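Local atomic coordinates of glycosyl hydrolase family 26 (Bacteroides ovatus, PDB entry 4ZXO), a protein that probably hydrolyses internal beta-mannosidic linkages of mannans such as galactomannan, as a family 26 beta-mannanase of a polysaccharide utilization locus. Residues F29-D34 / V298-N303; K51-A56 / D323-S328. One frame throughout, in Å; residues are numbered along the deposited sequence.

Interaction 1 of 2, residues F29-D34 / V298-N303; sequences FGHHDD and VLVWRN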
ATOM      1  N   PHE A  29       4.688  -7.114   8.679  1.00  9.86           N
ATOM      2  CA  PHE A  29       4.798  -7.753   7.386  1.00  8.88           C
ATOM      3  C   PHE A  29       3.473  -7.762   6.654  1.00  8.15           C
ATOM      4  O   PHE A  29       2.440  -8.102   7.260  1.00  8.15           O
ATOM      5  CB  PHE A  29       5.280  -9.187   7.526  1.00 10.70           C
ATOM      6  CG  PHE A  29       5.524  -9.843   6.183  1.00 10.71           C
ATOM      7  CD1 PHE A  29       6.658  -9.511   5.424  1.00 11.29           C
ATOM      8  CD2 PHE A  29       4.595 -10.699   5.632  1.00 10.84           C
ATOM      9  CE1 PHE A  29       6.867 -10.082   4.137  1.00 11.52           C
ATOM     10  CE2 PHE A  29       4.807 -11.260   4.359  1.00 11.86           C
ATOM     11  CZ  PHE A  29       5.938 -10.964   3.619  1.00 11.97           C
ATOM     12  N   GLY A  30       3.515  -7.465   5.340  1.00  8.09           N
ATOM     13  CA  GLY A  30       2.329  -7.314   4.537  1.00  9.24           C
ATOM     14  C   GLY A  30       2.293  -8.169   3.273  1.00  8.65           C
ATOM     15  O   GLY A  30       3.338  -8.494   2.696  1.00  7.44           O
ATOM     16  N   HIS A  31       1.080  -8.457   2.808  1.00  9.53           N
ATOM     17  CA  HIS A  31       0.902  -9.139   1.552  1.00  9.47           C
ATOM     18  C   HIS A  31      -0.382  -8.639   0.874  1.00  9.85           C
ATOM     19  O   HIS A  31      -1.457  -8.593   1.501  1.00 10.24           O
ATOM     20  CB  HIS A  31       0.819 -10.646   1.821  1.00 10.01           C
ATOM     21  CG  HIS A  31       0.719 -11.493   0.570  1.00 10.26           C
ATOM     22  ND1 HIS A  31      -0.067 -12.630   0.510  1.00 10.85           N
ATOM     23  CD2 HIS A  31       1.319 -11.381  -0.642  1.00 10.43           C
ATOM     24  CE1 HIS A  31       0.047 -13.185  -0.690  1.00 10.89           C
ATOM     25  NE2 HIS A  31       0.867 -12.428  -1.420  1.00 10.88           N
ATOM     26  N   HIS A  32      -0.285  -8.320  -0.400  1.00  9.56           N
ATOM     27  CA  HIS A  32      -1.433  -7.916  -1.199  1.00  8.06           C
ATOM     28  C   HIS A  32      -2.354  -9.105  -1.512  1.00  8.78           C
ATOM     29  O   HIS A  32      -1.911 -10.217  -1.831  1.00 10.52           O
ATOM     30  CB  HIS A  32      -0.956  -7.256  -2.522  1.00  8.24           C
ATOM     31  CG  HIS A  32      -2.042  -6.524  -3.253  1.00  8.28           C
ATOM     32  ND1 HIS A  32      -2.457  -5.238  -2.906  1.00  8.08           N
ATOM     33  CD2 HIS A  32      -2.818  -6.908  -4.302  1.00  9.11           C
ATOM     34  CE1 HIS A  32      -3.440  -4.867  -3.721  1.00  8.49           C
ATOM     35  NE2 HIS A  32      -3.660  -5.857  -4.593  1.00  9.44           N
ATOM     36  N   ASP A  33      -3.645  -8.837  -1.373  1.00  9.53           N
ATOM     37  CA  ASP A  33      -4.745  -9.783  -1.673  1.00  9.83           C
ATOM     38  C   ASP A  33      -4.603 -11.080  -0.854  1.00 11.01           C
ATOM     39  O   ASP A  33      -5.049 -12.142  -1.278  1.00 10.64           O
ATOM     40  CB  ASP A  33      -4.809 -10.050  -3.193  1.00  9.22           C
ATOM     41  CG  ASP A  33      -5.558  -8.955  -3.927  1.00 10.00           C
ATOM     42  OD1 ASP A  33      -6.291  -8.197  -3.246  1.00 11.61           O
ATOM     43  OD2 ASP A  33      -5.405  -8.852  -5.168  1.00 10.67           O
ATOM     44  N   ASP A  34      -4.006 -10.959   0.344  1.00 10.34           N
ATOM     45  CA  ASP A  34      -3.570 -12.143   1.064  1.00 10.48           C
ATOM     46  C   ASP A  34      -4.692 -13.133   1.391  1.00 10.56           C
ATOM     47  O   ASP A  34      -4.511 -14.364   1.255  1.00 11.07           O
ATOM     48  CB  ASP A  34      -2.912 -11.711   2.385  1.00 10.93           C
ATOM     49  CG  ASP A  34      -2.305 -12.908   3.117  1.00 11.29           C
ATOM     50  OD1 ASP A  34      -1.335 -13.506   2.581  1.00 11.94           O
ATOM     51  OD2 ASP A  34      -2.820 -13.279   4.192  1.00 11.65           O
ATOM     52  N   VAL A 298       6.424  -3.528   5.667  1.00  9.24           N
ATOM     53  CA  VAL A 298       6.985  -3.948   4.382  1.00  9.04           C
ATOM     54  C   VAL A 298       5.951  -4.848   3.758  1.00  8.33           C
ATOM     55  O   VAL A 298       5.489  -5.800   4.423  1.00 11.23           O
ATOM     56  CB  VAL A 298       8.343  -4.719   4.518  1.00 10.40           C
ATOM     57  CG1 VAL A 298       8.264  -5.893   5.424  1.00 12.93           C
ATOM     58  CG2 VAL A 298       8.844  -5.200   3.135  1.00 11.06           C
ATOM     59  N   LEU A 299       5.598  -4.602   2.499  1.00  7.63           N
ATOM     60  CA  LEU A 299       4.514  -5.350   1.897  1.00  6.94           C
ATOM     61  C   LEU A 299       4.987  -5.969   0.610  1.00  6.92           C
ATOM     62  O   LEU A 299       5.557  -5.284  -0.230  1.00  7.11           O
ATOM     63  CB  LEU A 299       3.319  -4.412   1.620  1.00  8.78           C
ATOM     64  CG  LEU A 299       2.112  -5.190   1.069  1.00  9.64           C
ATOM     65  CD1 LEU A 299       0.818  -4.870   1.812  1.00 10.33           C
ATOM     66  CD2 LEU A 299       1.991  -4.929  -0.403  1.00  8.84           C
ATOM     67  N   VAL A 300       4.748  -7.263   0.449  1.00  6.95           N
ATOM     68  CA  VAL A 300       5.090  -7.921  -0.824  1.00  7.98           C
ATOM     69  C   VAL A 300       3.809  -8.145  -1.636  1.00  8.69           C
ATOM     70  O   VAL A 300       2.671  -8.248  -1.095  1.00  8.70           O
ATOM     71  CB  VAL A 300       5.824  -9.273  -0.630  1.00 10.03           C
ATOM     72  CG1 VAL A 300       7.122  -9.065   0.171  1.00 10.89           C
ATOM     73  CG2 VAL A 300       4.916 -10.338  -0.035  1.00 10.44           C
ATOM     74  N   TRP A 301       3.991  -8.244  -2.957  1.00  9.79           N
ATOM     75  CA  TRP A 301       2.852  -8.196  -3.879  1.00  9.63           C
ATOM     76  C   TRP A 301       2.105  -9.542  -3.946  1.00 10.74           C
ATOM     77  O   TRP A 301       2.447 -10.494  -3.239  1.00 10.79           O
ATOM     78  CB  TRP A 301       3.330  -7.735  -5.272  1.00  9.60           C
ATOM     79  CG  TRP A 301       2.187  -7.177  -6.123  1.00 11.30           C
ATOM     80  CD1 TRP A 301       1.730  -7.654  -7.358  1.00 13.31           C
ATOM     81  CD2 TRP A 301       1.326  -6.068  -5.799  1.00 12.63           C
ATOM     82  NE1 TRP A 301       0.655  -6.899  -7.789  1.00 14.34           N
ATOM     83  CE2 TRP A 301       0.382  -5.934  -6.852  1.00 13.67           C
ATOM     84  CE3 TRP A 301       1.290  -5.158  -4.732  1.00 13.49           C
ATOM     85  CZ2 TRP A 301      -0.566  -4.897  -6.874  1.00 14.84           C
ATOM     86  CZ3 TRP A 301       0.327  -4.150  -4.733  1.00 14.84           C
ATOM     87  CH2 TRP A 301      -0.594  -4.042  -5.801  1.00 14.93           C
ATOM     88  N   ARG A 302       1.024  -9.568  -4.722  1.00 10.11           N
ATOM     89  CA  ARG A 302       0.023 -10.647  -4.666  1.00 10.17           C
ATOM     90  C   ARG A 302       0.496 -11.986  -5.181  1.00 10.88           C
ATOM     91  O   ARG A 302       1.492 -12.080  -5.887  1.00 11.95           O
ATOM     92  CB  ARG A 302      -1.251 -10.228  -5.439  1.00 10.13           C
ATOM     93  CG  ARG A 302      -1.052 -10.139  -6.941  1.00 11.54           C
ATOM     94  CD  ARG A 302      -2.105  -9.249  -7.605  1.00 13.28           C
ATOM     95  NE  ARG A 302      -1.993  -9.416  -9.070  1.00 14.02           N
ATOM     96  CZ  ARG A 302      -2.650 -10.340  -9.792  1.00 14.57           C
ATOM     97  NH1 ARG A 302      -3.546 -11.192  -9.219  1.00 13.87           N
ATOM     98  NH2 ARG A 302      -2.380 -10.437 -11.101  1.00 17.41           N
ATOM     99  N   ASN A 303      -0.199 -13.032  -4.753  1.00 10.93           N
ATOM    100  CA  ASN A 303       0.062 -14.384  -5.280  1.00 10.65           C
ATOM    101  C   ASN A 303      -1.011 -14.711  -6.290  1.00 11.99           C
ATOM    102  O   ASN A 303      -2.111 -15.121  -5.918  1.00 13.24           O
ATOM    103  CB  ASN A 303       0.092 -15.405  -4.130  1.00 11.13           C
ATOM    104  CG  ASN A 303       1.399 -15.362  -3.349  1.00 11.31           C
ATOM    105  OD1 ASN A 303       2.153 -14.382  -3.447  1.00 12.65           O
ATOM    106  ND2 ASN A 303       1.665 -16.413  -2.569  1.00 11.76           N
TER
HETATM  107  O   HOH W   1      -2.322 -12.883  -2.875  1.00 11.37           O

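Interaction 2 of 2, residues K51-A56 / D323-S328; sequences KSVCGA and DFVKFS. With K (potassium ion), chain B.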
ATOM      1  N   LYS A  51      -0.159 -17.324   5.929  1.00 13.63           N
ATOM      2  CA  LYS A  51      -0.464 -18.123   7.097  1.00 13.91           C
ATOM      3  C   LYS A  51      -0.217 -19.596   6.831  1.00 15.53           C
ATOM      4  O   LYS A  51       0.284 -20.310   7.699  1.00 16.66           O
ATOM      5  CB  LYS A  51      -1.930 -17.873   7.527  1.00 14.93           C
ATOM      6  CG  LYS A  51      -2.337 -18.589   8.834  1.00 18.12           C
ATOM      7  CD  LYS A  51      -3.724 -18.164   9.241  1.00 21.85           C
ATOM      8  CE  LYS A  51      -4.254 -18.938  10.451  1.00 26.41           C
ATOM      9  NZ  LYS A  51      -4.917 -20.200   9.980  1.00 28.69           N
ATOM     10  N   SER A  52      -0.502 -20.066   5.612  1.00 15.44           N
ATOM     11  CA  SER A  52      -0.282 -21.496   5.310  1.00 16.94           C
ATOM     12  C   SER A  52       1.178 -21.849   5.438  1.00 16.29           C
ATOM     13  O   SER A  52       1.501 -23.012   5.719  1.00 17.72           O
ATOM     14  CB  SER A  52      -0.761 -21.846   3.901  1.00 17.83           C
ATOM     15  OG  SER A  52      -2.156 -21.806   3.843  1.00 18.51           O
ATOM     16  N   VAL A  53       2.069 -20.867   5.240  1.00 15.48           N
ATOM     17  CA  VAL A  53       3.506 -21.175   5.381  1.00 15.55           C
ATOM     18  C   VAL A  53       4.030 -20.963   6.791  1.00 16.83           C
ATOM     19  O   VAL A  53       4.664 -21.846   7.372  1.00 18.47           O
ATOM     20  CB  VAL A  53       4.360 -20.353   4.394  1.00 14.57           C
ATOM     21  CG1 VAL A  53       5.889 -20.476   4.683  1.00 14.99           C
ATOM     22  CG2 VAL A  53       4.038 -20.779   2.990  1.00 15.78           C
ATOM     23  N   CYS A  54       3.757 -19.814   7.378  1.00 17.27           N
ATOM     24  CA  CYS A  54       4.366 -19.501   8.660  1.00 17.06           C
ATOM     25  C   CYS A  54       3.419 -19.606   9.857  1.00 17.53           C
ATOM     26  O   CYS A  54       3.913 -19.528  10.977  1.00 17.98           O
ATOM     27  CB  CYS A  54       4.979 -18.088   8.654  1.00 18.10           C
ATOM     28  SG  CYS A  54       3.739 -16.714   8.795  1.00 18.02           S
ATOM     29  N   GLY A  55       2.112 -19.778   9.640  1.00 16.60           N
ATOM     30  CA  GLY A  55       1.191 -20.008  10.730  1.00 16.01           C
ATOM     31  C   GLY A  55       0.512 -18.775  11.275  1.00 16.09           C
ATOM     32  O   GLY A  55      -0.335 -18.900  12.164  1.00 17.58           O
ATOM     33  N   ALA A  56       0.873 -17.586  10.798  1.00 14.16           N
ATOM     34  CA  ALA A  56       0.136 -16.394  11.229  1.00 13.81           C
ATOM     35  C   ALA A  56      -0.251 -15.547  10.039  1.00 12.70           C
ATOM     36  O   ALA A  56       0.450 -15.507   9.026  1.00 13.07           O
ATOM     37  CB  ALA A  56       0.953 -15.555  12.152  1.00 13.98           C
ATOM     38  N   ASP A 323      12.686 -20.691   4.417  1.00 16.01           N
ATOM     39  CA  ASP A 323      13.426 -19.486   4.792  1.00 14.71           C
ATOM     40  C   ASP A 323      12.459 -18.365   5.205  1.00 14.03           C
ATOM     41  O   ASP A 323      12.793 -17.543   6.061  1.00 15.28           O
ATOM     42  CB  ASP A 323      14.311 -19.011   3.626  1.00 15.80           C
ATOM     43  CG  ASP A 323      15.184 -17.845   4.015  1.00 15.73           C
ATOM     44  OD1 ASP A 323      16.054 -18.038   4.878  1.00 15.88           O
ATOM     45  OD2 ASP A 323      15.021 -16.748   3.426  1.00 15.81           O
ATOM     46  N   PHE A 324      11.285 -18.291   4.566  1.00 13.19           N
ATOM     47  CA  PHE A 324      10.268 -17.351   4.999  1.00 12.71           C
ATOM     48  C   PHE A 324       9.852 -17.643   6.449  1.00 13.17           C
ATOM     49  O   PHE A 324       9.594 -16.719   7.224  1.00 12.86           O
ATOM     50  CB  PHE A 324       9.053 -17.430   4.081  1.00 12.90           C
ATOM     51  CG  PHE A 324       7.974 -16.460   4.457  1.00 12.94           C
ATOM     52  CD1 PHE A 324       8.107 -15.104   4.164  1.00 12.46           C
ATOM     53  CD2 PHE A 324       6.861 -16.886   5.158  1.00 14.75           C
ATOM     54  CE1 PHE A 324       7.113 -14.201   4.513  1.00 13.82           C
ATOM     55  CE2 PHE A 324       5.861 -15.973   5.550  1.00 15.24           C
ATOM     56  CZ  PHE A 324       5.990 -14.622   5.195  1.00 14.56           C
ATOM     57  N   VAL A 325       9.739 -18.924   6.800  1.00 12.85           N
ATOM     58  CA  VAL A 325       9.412 -19.248   8.199  1.00 14.02           C
ATOM     59  C   VAL A 325      10.491 -18.663   9.129  1.00 15.11           C
ATOM     60  O   VAL A 325      10.162 -18.034  10.120  1.00 14.82           O
ATOM     61  CB  VAL A 325       9.273 -20.752   8.436  1.00 13.56           C
ATOM     62  CG1 VAL A 325       9.134 -21.031   9.971  1.00 14.37           C
ATOM     63  CG2 VAL A 325       8.008 -21.284   7.704  1.00 13.49           C
ATOM     64  N   LYS A 326      11.769 -18.847   8.780  1.00 15.49           N
ATOM     65  CA  LYS A 326      12.853 -18.314   9.585  1.00 16.33           C
ATOM     66  C   LYS A 326      12.784 -16.767   9.678  1.00 14.83           C
ATOM     67  O   LYS A 326      12.978 -16.168  10.738  1.00 15.27           O
ATOM     68  CB  LYS A 326      14.190 -18.770   9.001  1.00 20.38           C
ATOM     69  CG  LYS A 326      15.435 -18.256   9.705  1.00 25.17           C
ATOM     70  CD  LYS A 326      16.697 -18.973   9.155  1.00 29.59           C
ATOM     71  CE  LYS A 326      17.982 -18.135   9.182  1.00 33.23           C
ATOM     72  NZ  LYS A 326      18.210 -17.546  10.528  1.00 35.66           N
ATOM     73  N   PHE A 327      12.539 -16.139   8.535  1.00 13.95           N
ATOM     74  CA  PHE A 327      12.328 -14.687   8.477  1.00 12.88           C
ATOM     75  C   PHE A 327      11.206 -14.241   9.395  1.00 13.22           C
ATOM     76  O   PHE A 327      11.322 -13.243  10.114  1.00 13.32           O
ATOM     77  CB  PHE A 327      12.026 -14.343   7.022  1.00 12.91           C
ATOM     78  CG  PHE A 327      11.464 -12.965   6.754  1.00 13.15           C
ATOM     79  CD1 PHE A 327      12.307 -11.860   6.576  1.00 13.01           C
ATOM     80  CD2 PHE A 327      10.085 -12.786   6.658  1.00 12.70           C
ATOM     81  CE1 PHE A 327      11.775 -10.595   6.248  1.00 12.43           C
ATOM     82  CE2 PHE A 327       9.543 -11.513   6.372  1.00 12.85           C
ATOM     83  CZ  PHE A 327      10.398 -10.415   6.165  1.00 13.01           C
ATOM     84  N   SER A 328      10.119 -15.005   9.386  1.00 14.28           N
ATOM     85  CA  SER A 328       8.942 -14.634  10.166  1.00 14.97           C
ATOM     86  C   SER A 328       9.240 -14.694  11.646  1.00 15.98           C
ATOM     87  O   SER A 328       8.617 -13.982  12.390  1.00 16.34           O
ATOM     88  CB  SER A 328       7.733 -15.520   9.846  1.00 14.94           C
ATOM     89  OG  SER A 328       7.834 -16.814  10.431  1.00 14.89           O
TER
HETATM   90  K     K B 401       8.247 -12.225  14.220  1.00 31.56           K
HETATM   91  O   HOH W   2       9.300 -13.433  16.294  1.00 46.14           O
HETATM   92  O   HOH W   3       6.810 -13.240  16.801  1.00 22.91           O
HETATM   93  O   HOH W   4       5.957 -13.108  14.290  1.00 37.73           O
HETATM   94  O   HOH W   5       7.638 -11.059  16.622  1.00 47.88           O

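Interaction 1 of 2, residues F29-D34 / V298-N303
With chi1 of -166° in His32 and -159° in Trp301, each CG lies anti to its own backbone N, and the two rings run side by side in the same direction. They stack face to face, the His32 ring centroid 3.9 Å from that of the Trp301 six-membered ring, planes 15° apart; Trp301 CH2 sits over the middle of the imidazole. Arg302 CB meets the edge of the same imidazole, whose ND1 is hydrogen-bonded to Ser62 OG. His31, on the side of the sheet that carries Phe29 and Val300, presents CD2 at its ring edge to Trp301 O, 3.0 Å away. Its NE2 makes a weak, bent hydrogen bond to Asn303 OD1 (3.1 Å), the amide plane steeply turned from the ring. Asn303 ND2 is hydrogen-bonded to Asp49 OD2, and OD1 also accepts from the backbone N of Tyr312 and Ala313. At the other ring nitrogen, His31 ND1 gives Asp34 OD1 a nearly straight bond of 2.6 Å in the ring plane, fixing the imidazole's rotation. Along the backbone, the strands pair in parallel: Gly30 N to Val298 O (2.7 Å), Val300 N to Gly30 O (2.9 Å) and His32 N to Val300 O (3.0 Å). Phe29 CZ packs against Val300 CG2 at 3.8 Å. As 295-300 is the eighth barrel strand and 27-32 the first, this pairing closes the TIM barrel of family 26.

Interaction 2 of 2, residues K51-A56 / D323-S328
Val53 and Cys54, on the last turn of helix 49-54, press against Phe324, Val325 and Ser328 of helix 321-328, a helix-helix contact on the outside of the TIM barrel. No hydrogen bond crosses it, so the fit is one of shape. Val53 CG1 is one bump: it enters the hollow between the Phe324 ring and the Val325 side chain, 3.7 Å from Phe324 CD2 and 3.8 Å from Val325 CG2. A chi1 of 170° sets that methyl anti to the backbone N of Val53 and turns it to the opposing helix. Val325 returns the fit with CG2, which lies 3.4 Å from Val53 O, close against the carbonyl at the helix end. One residue on, Cys54 CB fills the notch between Phe324 and Ser328, meeting Phe324 CE2 at 3.9 Å and Ser328 OG at 3.6 Å. The Cys54 sulfur approaches the same ring obliquely, SG 5.2 Å from the Phe324 centroid. Beyond this segment pair, Trp282 and Phe29 each meet the Phe324 ring edge-to-face. Gly55 then leaves the helix with a positive phi of 94°, and Ala56 N turns back to make a weak hydrogen bond with Cys54 SG. Ser328 keeps its hydroxyl within its own helix, donating from OG to Val325 O; its carbonyl serves the potassium ion together with Ser330 and Ile333 and four waters, with Ser328 O 2.6 Å from the metal.

How the interactions relate
Interaction 1 closes the barrel wall, whereas interaction 2 joins two helices outside it; their centres are 13 Å apart. They meet through aromatic side chains: Phe29 CZ of the first strand is 3.6 Å from Phe324 CE1, and Phe29 CD1 is likewise 3.6 Å from Phe327 CE2. Each interaction pairs an early element of the chain with a late one, and within each half the helix follows the strand: 49-54 comes after 27-32, and 321-328 after 295-300. The potassium ion bound in interaction 2 lies about 8 Å from the side chain of Phe29, so the metal is near the Phe29 end of interaction 1, without contact to it.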